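Local coordinates for D-galactonate dehydratase family member SEN1436 (Salmonella enterica subsp. enterica serovar Enteritidis, PDB 3TW9), which dehydrates D-gluconate to 2-dehydro-3-deoxy-D-gluconate with low activity in vitro, as a magnesium-dependent member of the mandelate racemase/muconate lactonizing enzyme family, at residues Ala262-Pro276 and Leu288-Glu300. Residues are numbered along the deposited sequence; the frame is centred on the assembly and turned at random.
Sequences AKTLEQYQLFYLEDP and LRQQSSTPISMGE
One carboxylate oxygen of E266 is gripped twice by the turn that follows helix 285-291: S292 OG donates to E266 OE2 (3.0 Å) on its anti lone pair, while the S293 amide reaches the same oxygen from above the carboxylate plane. S292 OG, swung away from its own amide (chi1 -176°), also accepts from T294 N, closing an ST turn. T294 OG1 donates to A262 O (2.7 Å) of helix 255-265, and on the exposed side K263 NZ donates a hydrogen bond to Q291 OE1 (2.8 Å). Strands 272-274 and 296-298 pair in parallel through L273 N to P295 O (2.8 Å), S297 N to L273 O and D275 N to S297 O. D275 OD1 accepts from G299 N on its syn side, tilted 28° out of the carboxylate plane. E274 OE2 and E300 OE1, of two magnesium ligands, lie 3.0 Å apart with carboxylate planes 72° apart; their like charges are probably eased by R321, salt-bridged to E274, and, when magnesium is bound, by the metal. S297 CB sits over the Y272 ring face, 3.8 Å from its centroid, in a CH-pi contact. On the other sheet face, I296 CD1 meets L273 CB, and I296 CG2 touches P276 CG (3.9 Å). The contact closes one beta-alpha-beta unit of the enolase-superfamily barrel, between strands 244-248 and 319-320, with helix 255-265 packing on P276 and L288.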
ATOM      1  N   ALA C 262      12.242 -27.098 -10.476  1.00 19.62           N
ATOM      2  CA  ALA C 262      10.859 -26.587 -10.487  1.00 19.12           C
ATOM      3  C   ALA C 262       9.956 -27.404 -11.425  1.00 23.65           C
ATOM      4  O   ALA C 262       8.853 -27.820 -11.059  1.00 19.62           O
ATOM      5  CB  ALA C 262      10.846 -25.095 -10.885  1.00 17.88           C
ATOM      6  N   LYS C 263      10.439 -27.649 -12.624  1.00 19.63           N
ATOM      7  CA  LYS C 263       9.693 -28.462 -13.591  1.00 22.92           C
ATOM      8  C   LYS C 263       9.474 -29.903 -13.121  1.00 22.86           C
ATOM      9  O   LYS C 263       8.359 -30.425 -13.228  1.00 23.46           O
ATOM     10  CB  LYS C 263      10.361 -28.441 -14.971  1.00 22.33           C
ATOM     11  CG  LYS C 263      10.348 -27.024 -15.616  1.00 18.82           C
ATOM     12  CD  LYS C 263      11.216 -26.977 -16.895  1.00 20.06           C
ATOM     13  CE  LYS C 263      10.620 -27.783 -18.049  1.00 23.24           C
ATOM     14  NZ  LYS C 263      11.380 -27.592 -19.323  1.00 22.69           N
ATOM     15  N   THR C 264      10.517 -30.519 -12.579  1.00 20.57           N
ATOM     16  CA  THR C 264      10.408 -31.918 -12.110  1.00 23.46           C
ATOM     17  C   THR C 264       9.477 -32.085 -10.902  1.00 32.03           C
ATOM     18  O   THR C 264       8.916 -33.163 -10.701  1.00 29.96           O
ATOM     19  CB  THR C 264      11.790 -32.539 -11.795  1.00 26.47           C
ATOM     20  OG1 THR C 264      12.450 -31.793 -10.767  1.00 40.01           O
ATOM     21  CG2 THR C 264      12.652 -32.544 -13.040  1.00 23.46           C
ATOM     22  N   LEU C 265       9.306 -31.011 -10.129  1.00 22.99           N
ATOM     23  CA  LEU C 265       8.476 -31.026  -8.906  1.00 23.95           C
ATOM     24  C   LEU C 265       7.034 -30.610  -9.130  1.00 25.74           C
ATOM     25  O   LEU C 265       6.233 -30.673  -8.199  1.00 25.35           O
ATOM     26  CB  LEU C 265       9.095 -30.154  -7.822  1.00 22.48           C
ATOM     27  CG  LEU C 265      10.470 -30.589  -7.270  1.00 22.37           C
ATOM     28  CD1 LEU C 265      10.960 -29.616  -6.246  1.00 26.97           C
ATOM     29  CD2 LEU C 265      10.423 -32.006  -6.666  1.00 26.45           C
ATOM     30  N   GLU C 266       6.706 -30.164 -10.347  1.00 20.47           N
ATOM     31  CA  GLU C 266       5.311 -29.833 -10.717  1.00 22.99           C
ATOM     32  C   GLU C 266       4.278 -30.883 -10.330  1.00 25.26           C
ATOM     33  O   GLU C 266       3.264 -30.549  -9.739  1.00 24.20           O
ATOM     34  CB  GLU C 266       5.194 -29.546 -12.216  1.00 23.16           C
ATOM     35  CG  GLU C 266       5.431 -28.098 -12.521  1.00 25.30           C
ATOM     36  CD  GLU C 266       5.429 -27.744 -13.989  1.00 24.52           C
ATOM     37  OE1 GLU C 266       4.649 -28.304 -14.796  1.00 25.13           O
ATOM     38  OE2 GLU C 266       6.234 -26.861 -14.325  1.00 22.19           O
ATOM     39  N   GLN C 267       4.565 -32.145 -10.661  1.00 26.83           N
ATOM     40  CA  GLN C 267       3.645 -33.256 -10.429  1.00 19.95           C
ATOM     41  C   GLN C 267       3.346 -33.493  -8.934  1.00 29.84           C
ATOM     42  O   GLN C 267       2.367 -34.160  -8.597  1.00 27.72           O
ATOM     43  CB  GLN C 267       4.215 -34.540 -11.033  1.00 24.45           C
ATOM     44  CG  GLN C 267       5.583 -34.907 -10.479  1.00 25.41           C
ATOM     45  CD  GLN C 267       6.255 -36.047 -11.228  1.00 42.10           C
ATOM     46  OE1 GLN C 267       5.688 -37.125 -11.387  1.00 35.61           O
ATOM     47  NE2 GLN C 267       7.480 -35.807 -11.684  1.00 35.86           N
ATOM     48  N   TYR C 268       4.189 -32.949  -8.053  1.00 27.22           N
ATOM     49  CA  TYR C 268       4.041 -33.170  -6.598  1.00 24.71           C
ATOM     50  C   TYR C 268       3.273 -32.052  -5.896  1.00 23.67           C
ATOM     51  O   TYR C 268       3.029 -32.126  -4.672  1.00 24.25           O
ATOM     52  CB  TYR C 268       5.411 -33.410  -5.954  1.00 21.67           C
ATOM     53  CG  TYR C 268       6.164 -34.509  -6.636  1.00 23.15           C
ATOM     54  CD1 TYR C 268       5.615 -35.798  -6.720  1.00 29.06           C
ATOM     55  CD2 TYR C 268       7.413 -34.278  -7.218  1.00 24.73           C
ATOM     56  CE1 TYR C 268       6.291 -36.835  -7.361  1.00 26.45           C
ATOM     57  CE2 TYR C 268       8.103 -35.311  -7.863  1.00 29.20           C
ATOM     58  CZ  TYR C 268       7.532 -36.588  -7.931  1.00 25.31           C
ATOM     59  OH  TYR C 268       8.198 -37.615  -8.566  1.00 30.18           O
ATOM     60  N   GLN C 269       2.903 -31.031  -6.687  1.00 19.30           N
ATOM     61  CA  GLN C 269       1.976 -29.982  -6.253  0.50 19.20           C
ATOM     62  C   GLN C 269       2.415 -29.316  -4.949  1.00 25.57           C
ATOM     63  O   GLN C 269       1.653 -29.306  -3.967  1.00 23.91           O
ATOM     64  CB  GLN C 269       0.558 -30.560  -6.099  0.50 25.88           C
ATOM     65  CG  GLN C 269      -0.011 -31.231  -7.352  0.50 32.24           C
ATOM     66  CD  GLN C 269      -0.966 -30.324  -8.104  0.50 30.86           C
ATOM     67  OE1 GLN C 269      -0.886 -29.105  -7.993  0.50 42.89           O
ATOM     68  NE2 GLN C 269      -1.879 -30.918  -8.871  0.50 32.20           N
ATOM     69  N   LEU C 270       3.643 -28.794  -4.929  1.00 22.36           N
ATOM     70  CA  LEU C 270       4.146 -28.080  -3.764  0.50 21.43           C
ATOM     71  C   LEU C 270       3.359 -26.802  -3.529  1.00 17.18           C
ATOM     72  O   LEU C 270       2.876 -26.174  -4.468  1.00 20.18           O
ATOM     73  CB  LEU C 270       5.641 -27.753  -3.917  0.50 22.29           C
ATOM     74  CG  LEU C 270       6.611 -28.859  -3.481  0.50 26.50           C
ATOM     75  CD1 LEU C 270       6.457 -30.131  -4.309  0.50 16.91           C
ATOM     76  CD2 LEU C 270       8.050 -28.371  -3.525  0.50 25.22           C
ATOM     77  N   PHE C 271       3.217 -26.427  -2.270  1.00 20.21           N
ATOM     78  CA  PHE C 271       2.602 -25.148  -1.936  1.00 16.06           C
ATOM     79  C   PHE C 271       3.510 -24.008  -2.419  1.00 19.08           C
ATOM     80  O   PHE C 271       3.040 -23.027  -2.994  1.00 22.26           O
ATOM     81  CB  PHE C 271       2.372 -25.068  -0.428  1.00 20.15           C
ATOM     82  CG  PHE C 271       1.677 -23.822   0.021  1.00 23.87           C
ATOM     83  CD1 PHE C 271       0.305 -23.693  -0.104  1.00 22.28           C
ATOM     84  CD2 PHE C 271       2.404 -22.772   0.601  1.00 23.41           C
ATOM     85  CE1 PHE C 271      -0.346 -22.521   0.330  1.00 23.20           C
ATOM     86  CE2 PHE C 271       1.758 -21.612   1.022  1.00 15.98           C
ATOM     87  CZ  PHE C 271       0.397 -21.490   0.902  1.00 17.64           C
ATOM     88  N   TYR C 272       4.806 -24.162  -2.161  1.00 20.96           N
ATOM     89  CA  TYR C 272       5.810 -23.391  -2.871  1.00 18.70           C
ATOM     90  C   TYR C 272       7.206 -24.000  -2.878  1.00 21.74           C
ATOM     91  O   TYR C 272       7.564 -24.792  -2.001  1.00 18.74           O
ATOM     92  CB  TYR C 272       5.790 -21.905  -2.468  1.00 15.31           C
ATOM     93  CG  TYR C 272       6.150 -21.461  -1.074  1.00 17.76           C
ATOM     94  CD1 TYR C 272       7.402 -21.762  -0.482  1.00 18.27           C
ATOM     95  CD2 TYR C 272       5.272 -20.615  -0.379  1.00 18.15           C
ATOM     96  CE1 TYR C 272       7.736 -21.227   0.798  1.00 16.99           C
ATOM     97  CE2 TYR C 272       5.581 -20.116   0.858  1.00 20.53           C
ATOM     98  CZ  TYR C 272       6.793 -20.419   1.454  1.00 17.77           C
ATOM     99  OH  TYR C 272       7.044 -19.844   2.701  1.00 20.02           O
ATOM    100  N   LEU C 273       7.976 -23.613  -3.899  1.00 17.74           N
ATOM    101  CA  LEU C 273       9.411 -23.910  -3.979  1.00 19.80           C
ATOM    102  C   LEU C 273      10.117 -22.590  -3.712  1.00 21.00           C
ATOM    103  O   LEU C 273       9.851 -21.598  -4.396  1.00 18.82           O
ATOM    104  CB  LEU C 273       9.776 -24.399  -5.375  1.00 22.00           C
ATOM    105  CG  LEU C 273      11.236 -24.828  -5.631  1.00 17.49           C
ATOM    106  CD1 LEU C 273      11.578 -26.078  -4.795  1.00 20.97           C
ATOM    107  CD2 LEU C 273      11.440 -25.140  -7.085  1.00 19.92           C
ATOM    108  N   GLU C 274      10.987 -22.594  -2.709  1.00 18.36           N
ATOM    109  CA  GLU C 274      11.521 -21.380  -2.107  1.00 17.45           C
ATOM    110  C   GLU C 274      12.972 -21.096  -2.474  1.00 20.34           C
ATOM    111  O   GLU C 274      13.810 -22.004  -2.527  1.00 17.09           O
ATOM    112  CB  GLU C 274      11.392 -21.459  -0.582  1.00 20.42           C
ATOM    113  CG  GLU C 274      11.864 -20.193   0.106  1.00 21.28           C
ATOM    114  CD  GLU C 274      11.931 -20.336   1.575  1.00 24.22           C
ATOM    115  OE1 GLU C 274      11.451 -21.366   2.061  1.00 26.06           O
ATOM    116  OE2 GLU C 274      12.438 -19.398   2.235  1.00 28.00           O
ATOM    117  N   ASP C 275      13.245 -19.807  -2.676  1.00 18.36           N
ATOM    118  CA  ASP C 275      14.589 -19.310  -3.074  1.00 16.12           C
ATOM    119  C   ASP C 275      15.293 -20.158  -4.109  1.00 17.70           C
ATOM    120  O   ASP C 275      16.406 -20.637  -3.873  1.00 19.58           O
ATOM    121  CB  ASP C 275      15.463 -19.048  -1.853  1.00 16.36           C
ATOM    122  CG  ASP C 275      14.927 -17.957  -0.995  1.00 20.22           C
ATOM    123  OD1 ASP C 275      13.877 -17.360  -1.335  1.00 21.54           O
ATOM    124  OD2 ASP C 275      15.526 -17.695   0.088  1.00 22.98           O
ATOM    125  N   PRO C 276      14.652 -20.344  -5.295  1.00 19.16           N
ATOM    126  CA  PRO C 276      15.323 -21.101  -6.330  1.00 16.44           C
ATOM    127  C   PRO C 276      16.587 -20.379  -6.860  1.00 21.35           C
ATOM    128  O   PRO C 276      17.453 -21.013  -7.452  1.00 18.63           O
ATOM    129  CB  PRO C 276      14.257 -21.208  -7.436  1.00 20.31           C
ATOM    130  CG  PRO C 276      13.340 -20.060  -7.217  1.00 18.71           C
ATOM    131  CD  PRO C 276      13.294 -19.927  -5.712  1.00 18.59           C
ATOM    132  N   LEU C 288      12.746 -19.052 -15.820  1.00 16.33           N
ATOM    133  CA  LEU C 288      12.016 -20.004 -14.972  1.00 15.08           C
ATOM    134  C   LEU C 288      10.509 -19.943 -15.247  1.00 17.87           C
ATOM    135  O   LEU C 288       9.837 -20.985 -15.382  1.00 18.30           O
ATOM    136  CB  LEU C 288      12.303 -19.780 -13.464  1.00 14.98           C
ATOM    137  CG  LEU C 288      11.758 -20.895 -12.529  1.00 19.32           C
ATOM    138  CD1 LEU C 288      12.668 -21.066 -11.313  1.00 22.36           C
ATOM    139  CD2 LEU C 288      10.300 -20.660 -12.040  1.00 24.60           C
ATOM    140  N   ARG C 289       9.975 -18.731 -15.343  1.00 19.20           N
ATOM    141  CA  ARG C 289       8.508 -18.548 -15.449  1.00 20.81           C
ATOM    142  C   ARG C 289       7.910 -18.738 -16.856  1.00 19.75           C
ATOM    143  O   ARG C 289       6.686 -18.784 -17.020  1.00 18.92           O
ATOM    144  CB  ARG C 289       8.093 -17.205 -14.825  1.00 17.81           C
ATOM    145  CG  ARG C 289       8.502 -17.049 -13.369  1.00 19.09           C
ATOM    146  CD  ARG C 289       7.605 -17.840 -12.446  1.00 12.69           C
ATOM    147  NE  ARG C 289       6.451 -17.062 -12.060  1.00 17.17           N
ATOM    148  CZ  ARG C 289       5.637 -17.400 -11.057  1.00 16.81           C
ATOM    149  NH1 ARG C 289       5.795 -18.555 -10.443  1.00 17.49           N
ATOM    150  NH2 ARG C 289       4.631 -16.597 -10.710  1.00 15.19           N
ATOM    151  N   GLN C 290       8.786 -18.867 -17.858  1.00 18.21           N
ATOM    152  CA  GLN C 290       8.398 -19.308 -19.201  1.00 23.14           C
ATOM    153  C   GLN C 290       8.145 -20.814 -19.256  1.00 18.42           C
ATOM    154  O   GLN C 290       7.521 -21.306 -20.202  1.00 20.45           O
ATOM    155  CB  GLN C 290       9.490 -18.977 -20.206  1.00 22.20           C
ATOM    156  CG  GLN C 290       9.634 -17.501 -20.465  1.00 27.67           C
ATOM    157  CD  GLN C 290      10.885 -17.144 -21.297  1.00 30.45           C
ATOM    158  OE1 GLN C 290      11.856 -17.923 -21.423  1.00 32.50           O
ATOM    159  NE2 GLN C 290      10.867 -15.944 -21.853  1.00 41.55           N
ATOM    160  N   GLN C 291       8.641 -21.535 -18.258  1.00 18.78           N
ATOM    161  CA  GLN C 291       8.660 -22.985 -18.319  1.00 21.01           C
ATOM    162  C   GLN C 291       7.913 -23.718 -17.203  1.00 21.06           C
ATOM    163  O   GLN C 291       7.314 -24.747 -17.470  1.00 23.90           O
ATOM    164  CB  GLN C 291      10.089 -23.495 -18.395  1.00 25.84           C
ATOM    165  CG  GLN C 291      10.809 -23.025 -19.644  1.00 26.29           C
ATOM    166  CD  GLN C 291      12.129 -23.724 -19.859  1.00 23.00           C
ATOM    167  OE1 GLN C 291      12.286 -24.901 -19.501  1.00 21.30           O
ATOM    168  NE2 GLN C 291      13.106 -22.995 -20.430  1.00 18.69           N
ATOM    169  N   SER C 292       7.993 -23.228 -15.964  1.00 20.48           N
ATOM    170  CA  SER C 292       7.415 -23.957 -14.826  1.00 21.59           C
ATOM    171  C   SER C 292       6.221 -23.269 -14.163  1.00 19.29           C
ATOM    172  O   SER C 292       6.132 -22.041 -14.114  1.00 19.64           O
ATOM    173  CB  SER C 292       8.491 -24.282 -13.764  1.00 19.88           C
ATOM    174  OG  SER C 292       7.940 -25.082 -12.692  1.00 23.36           O
ATOM    175  N   SER C 293       5.323 -24.095 -13.640  1.00 17.98           N
ATOM    176  CA  SER C 293       4.114 -23.646 -12.968  1.00 18.64           C
ATOM    177  C   SER C 293       4.129 -24.084 -11.513  1.00 18.19           C
ATOM    178  O   SER C 293       3.121 -23.947 -10.838  1.00 18.27           O
ATOM    179  CB  SER C 293       2.869 -24.214 -13.649  1.00 18.57           C
ATOM    180  OG  SER C 293       2.964 -25.613 -13.775  1.00 20.29           O
ATOM    181  N   THR C 294       5.263 -24.601 -11.045  1.00 17.35           N
ATOM    182  CA  THR C 294       5.447 -24.818  -9.581  1.00 15.70           C
ATOM    183  C   THR C 294       5.441 -23.453  -8.892  1.00 19.55           C
ATOM    184  O   THR C 294       6.163 -22.573  -9.340  1.00 19.58           O
ATOM    185  CB  THR C 294       6.777 -25.537  -9.308  1.00 15.77           C
ATOM    186  OG1 THR C 294       6.677 -26.880  -9.812  1.00 19.29           O
ATOM    187  CG2 THR C 294       7.093 -25.556  -7.829  1.00 24.68           C
ATOM    188  N   PRO C 295       4.620 -23.249  -7.818  1.00 17.47           N
ATOM    189  CA  PRO C 295       4.583 -21.929  -7.188  1.00 18.31           C
ATOM    190  C   PRO C 295       5.937 -21.594  -6.585  1.00 18.41           C
ATOM    191  O   PRO C 295       6.650 -22.483  -6.115  1.00 20.72           O
ATOM    192  CB  PRO C 295       3.552 -22.083  -6.056  1.00 18.16           C
ATOM    193  CG  PRO C 295       2.744 -23.304  -6.487  1.00 17.69           C
ATOM    194  CD  PRO C 295       3.725 -24.200  -7.133  1.00 15.88           C
ATOM    195  N   ILE C 296       6.305 -20.321  -6.681  1.00 16.49           N
ATOM    196  CA  ILE C 296       7.656 -19.896  -6.321  1.00 18.83           C
ATOM    197  C   ILE C 296       7.580 -18.853  -5.244  1.00 20.40           C
ATOM    198  O   ILE C 296       6.779 -17.932  -5.351  1.00 20.45           O
ATOM    199  CB  ILE C 296       8.377 -19.236  -7.529  1.00 17.70           C
ATOM    200  CG1 ILE C 296       8.622 -20.231  -8.664  1.00 15.06           C
ATOM    201  CG2 ILE C 296       9.706 -18.555  -7.100  1.00 20.39           C
ATOM    202  CD1 ILE C 296       9.447 -21.508  -8.278  1.00 13.63           C
ATOM    203  N   SER C 297       8.412 -18.986  -4.220  1.00 19.59           N
ATOM    204  CA  SER C 297       8.629 -17.895  -3.280  1.00 16.34           C
ATOM    205  C   SER C 297      10.109 -17.442  -3.281  1.00 14.56           C
ATOM    206  O   SER C 297      11.046 -18.228  -3.542  1.00 15.98           O
ATOM    207  CB  SER C 297       8.172 -18.261  -1.862  1.00 18.66           C
ATOM    208  OG  SER C 297       9.081 -19.168  -1.289  1.00 17.52           O
ATOM    209  N   MET C 298      10.290 -16.163  -2.961  1.00 15.59           N
ATOM    210  CA  MET C 298      11.599 -15.542  -3.011  1.00 16.59           C
ATOM    211  C   MET C 298      11.614 -14.497  -1.938  1.00 16.93           C
ATOM    212  O   MET C 298      10.613 -13.820  -1.698  1.00 16.66           O
ATOM    213  CB  MET C 298      11.803 -14.807  -4.363  1.00 20.33           C
ATOM    214  CG  MET C 298      12.316 -15.644  -5.506  1.00 15.78           C
ATOM    215  SD  MET C 298      13.959 -16.365  -5.272  1.00 18.69           S
ATOM    216  CE  MET C 298      14.970 -14.852  -5.142  1.00 17.37           C
ATOM    217  N   GLY C 299      12.775 -14.304  -1.325  1.00 22.14           N
ATOM    218  CA  GLY C 299      13.000 -12.995  -0.767  1.00 14.18           C
ATOM    219  C   GLY C 299      13.423 -12.802   0.667  1.00 18.35           C
ATOM    220  O   GLY C 299      13.559 -11.655   1.106  1.00 17.16           O
ATOM    221  N   GLU C 300      13.665 -13.871   1.419  1.00 20.81           N
ATOM    222  CA  GLU C 300      14.110 -13.639   2.800  1.00 12.73           C
ATOM    223  C   GLU C 300      15.443 -12.841   2.860  1.00 18.62           C
ATOM    224  O   GLU C 300      15.688 -12.148   3.834  1.00 22.45           O
ATOM    225  CB  GLU C 300      14.215 -14.944   3.576  1.00 18.22           C
ATOM    226  CG  GLU C 300      15.275 -15.859   3.069  1.00 19.22           C
ATOM    227  CD  GLU C 300      15.306 -17.204   3.781  1.00 30.25           C
ATOM    228  OE1 GLU C 300      14.237 -17.814   4.034  1.00 28.04           O
ATOM    229  OE2 GLU C 300      16.427 -17.660   4.061  1.00 21.54           O
TER
HETATM  230  O   HOH W   1       4.984 -28.406  -7.278  1.00 25.91           O
HETATM  231  O   HOH W   2      12.897 -16.763   1.087  1.00 26.69           O